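Local coordinates for protein probable glutathione S-transferase GSTU1 (Oryza sativa, PDB 1OYJ) that conjugates reduced glutathione to a wide range of hydrophobic electrophiles, as a tau-class glutathione transferase linked to herbicide detoxification, at residues A195-A198 with R199-R203. Residues are numbered along the deposited sequence; the frame is centred on the assembly and turned at random. Where two conformers were deposited one is given.
Sequences AAWA and RRCGR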
ATOM      1  N   ALA A 195     -11.148 -13.790  17.223  1.00 18.91           N
ATOM      2  CA  ALA A 195     -10.415 -14.395  18.309  1.00 20.31           C
ATOM      3  C   ALA A 195     -10.099 -15.893  18.050  1.00 19.21           C
ATOM      4  O   ALA A 195      -9.015 -16.339  18.336  1.00 18.45           O
ATOM      5  CB  ALA A 195     -11.202 -14.221  19.639  1.00 20.46           C
ATOM      6  N   ALA A 196     -11.066 -16.607  17.459  1.00 17.89           N
ATOM      7  CA  ALA A 196     -10.929 -18.004  17.122  1.00 17.56           C
ATOM      8  C   ALA A 196      -9.897 -18.127  16.021  1.00 17.73           C
ATOM      9  O   ALA A 196      -9.041 -19.006  16.088  1.00 16.11           O
ATOM     10  CB  ALA A 196     -12.291 -18.565  16.616  1.00 16.89           C
ATOM     11  N   TRP A 197      -9.976 -17.213  15.050  1.00 15.43           N
ATOM     12  CA  TRP A 197      -8.953 -17.182  13.993  1.00 17.39           C
ATOM     13  C   TRP A 197      -7.539 -16.958  14.610  1.00 15.81           C
ATOM     14  O   TRP A 197      -6.566 -17.676  14.240  1.00 15.56           O
ATOM     15  CB  TRP A 197      -9.258 -16.129  12.920  1.00 16.96           C
ATOM     16  CG  TRP A 197      -8.154 -15.848  11.979  1.00 17.81           C
ATOM     17  CD1 TRP A 197      -7.870 -16.470  10.810  1.00 18.85           C
ATOM     18  CD2 TRP A 197      -7.192 -14.832  12.126  1.00 16.10           C
ATOM     19  NE1 TRP A 197      -6.742 -15.917  10.260  1.00 18.17           N
ATOM     20  CE2 TRP A 197      -6.356 -14.874  11.023  1.00 16.04           C
ATOM     21  CE3 TRP A 197      -7.025 -13.827  13.054  1.00 15.95           C
ATOM     22  CZ2 TRP A 197      -5.278 -14.037  10.875  1.00 19.33           C
ATOM     23  CZ3 TRP A 197      -6.033 -12.959  12.891  1.00 19.70           C
ATOM     24  CH2 TRP A 197      -5.147 -13.052  11.792  1.00 19.41           C
ATOM     25  N   ALA A 198      -7.447 -16.038  15.560  1.00 16.36           N
ATOM     26  CA  ALA A 198      -6.136 -15.776  16.188  1.00 17.89           C
ATOM     27  C   ALA A 198      -5.641 -17.054  16.920  1.00 17.30           C
ATOM     28  O   ALA A 198      -4.490 -17.450  16.817  1.00 15.92           O
ATOM     29  CB  ALA A 198      -6.209 -14.567  17.133  1.00 17.71           C
ATOM     30  N   ARG A 199      -6.559 -17.802  17.557  1.00 17.39           N
ATOM     31  CA  ARG A 199      -6.133 -19.030  18.285  1.00 19.47           C
ATOM     32  C   ARG A 199      -5.654 -20.110  17.282  1.00 19.99           C
ATOM     33  O   ARG A 199      -4.642 -20.784  17.483  1.00 21.81           O
ATOM     34  CB  ARG A 199      -7.264 -19.594  19.160  1.00 19.49           C
ATOM     35  CG  ARG A 199      -7.524 -18.825  20.397  1.00 20.32           C
ATOM     36  CD  ARG A 199      -8.513 -19.459  21.333  1.00 22.33           C
ATOM     37  NE  ARG A 199      -9.800 -19.813  20.726  1.00 23.79           N
ATOM     38  CZ  ARG A 199     -10.856 -19.011  20.691  1.00 20.75           C
ATOM     39  NH1 ARG A 199     -10.782 -17.790  21.156  1.00 21.49           N
ATOM     40  NH2 ARG A 199     -11.987 -19.427  20.194  1.00 23.45           N
ATOM     41  N   ARG A 200      -6.377 -20.259  16.178  1.00 20.38           N
ATOM     42  CA  ARG A 200      -6.026 -21.228  15.104  1.00 21.34           C
ATOM     43  C   ARG A 200      -4.614 -20.885  14.532  1.00 21.75           C
ATOM     44  O   ARG A 200      -3.721 -21.682  14.496  1.00 19.46           O
ATOM     45  CB  ARG A 200      -7.088 -21.071  14.005  1.00 21.75           C
ATOM     46  CG  ARG A 200      -6.984 -21.808  12.639  1.00 29.11           C
ATOM     47  CD  ARG A 200      -8.391 -21.716  11.803  1.00 36.94           C
ATOM     48  NE  ARG A 200      -9.538 -21.608  12.692  1.00 33.04           N
ATOM     49  CZ  ARG A 200     -10.425 -20.613  12.784  1.00 30.70           C
ATOM     50  NH1 ARG A 200     -10.511 -19.611  11.933  1.00 25.53           N
ATOM     51  NH2 ARG A 200     -11.361 -20.705  13.736  1.00 33.73           N
ATOM     52  N   CYS A 201      -4.440 -19.628  14.142  1.00 20.18           N
ATOM     53  CA  CYS A 201      -3.165 -19.201  13.644  1.00 20.78           C
ATOM     54  C   CYS A 201      -2.045 -19.476  14.683  1.00 21.02           C
ATOM     55  O   CYS A 201      -0.924 -19.840  14.309  1.00 20.70           O
ATOM     56  CB  CYS A 201      -3.199 -17.744  13.213  1.00 21.57           C
ATOM     57  SG  CYS A 201      -4.232 -17.464  11.719  1.00 23.94           S
ATOM     58  N   GLY A 202      -2.384 -19.318  15.948  1.00 20.64           N
ATOM     59  CA  GLY A 202      -1.416 -19.399  17.009  1.00 23.54           C
ATOM     60  C   GLY A 202      -0.831 -20.792  17.206  1.00 24.10           C
ATOM     61  O   GLY A 202       0.093 -20.972  17.990  1.00 26.88           O
ATOM     62  N   ARG A 203      -1.426 -21.788  16.552  1.00 23.03           N
ATOM     63  CA  ARG A 203      -0.970 -23.149  16.634  1.00 24.05           C
ATOM     64  C   ARG A 203      -0.049 -23.532  15.486  1.00 23.47           C
ATOM     65  O   ARG A 203       0.585 -24.617  15.419  1.00 21.51           O
ATOM     66  CB  ARG A 203      -2.230 -24.091  16.678  1.00 25.07           C
ATOM     67  CG  ARG A 203      -3.157 -23.933  17.978  0.50 24.71           C
ATOM     68  CD  ARG A 203      -4.701 -24.339  17.837  0.50 25.22           C
ATOM     69  NE  ARG A 203      -5.511 -24.112  19.049  0.50 24.88           N
ATOM     70  CZ  ARG A 203      -6.779 -23.620  19.066  0.50 23.09           C
ATOM     71  NH1 ARG A 203      -7.405 -23.331  17.962  0.50 20.38           N
ATOM     72  NH2 ARG A 203      -7.443 -23.452  20.212  0.50 24.39           N
TER
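C201 places its sulfur over one face of the W197 indole, one helical turn back in the chain: SG lies 3.6 Å from the centroid of the five-membered ring and 26° off the ring normal, which identifies a Cys sulfur-aromatic contact. SG is offset toward the rim, above the NE1–CE2 bond. The indole reaches this position because W197 CG stands anti to the backbone N (chi1 168°), and the turn beneath is fixed by the nearly straight bond from C201 N to W197 O, 2.9 Å and 176° at the hydrogen.

The two arginines fold back toward A196, whose CB lies 3.7 Å from NH2 of R199 and equally far from NH2 of R200. Bent at chi3, R199 turns one guanidinium face to A196 CA, while its NH1 forms a salt bridge with E188. R200 likewise lays a face over A196 O and W197 CA; its NH1 sits 3.5 Å from W197 CA, near the indole edge, and donates to the backbone O of E152. A leucine in place of R200 would probably leave E152 O without this donor and uncover part of A196.

Successive i to i+4 bonds, such as R200 N to A196 O at 2.9 Å, confirm a regular turn of helix 192-201 in the C-terminal GST domain. Inward, W197 bonds D166 of helix 164-169 through NE1 and meets F154 edge-to-face, and C201 touches L162 and V170; at A195 and R199, the turn abuts helix 187-190.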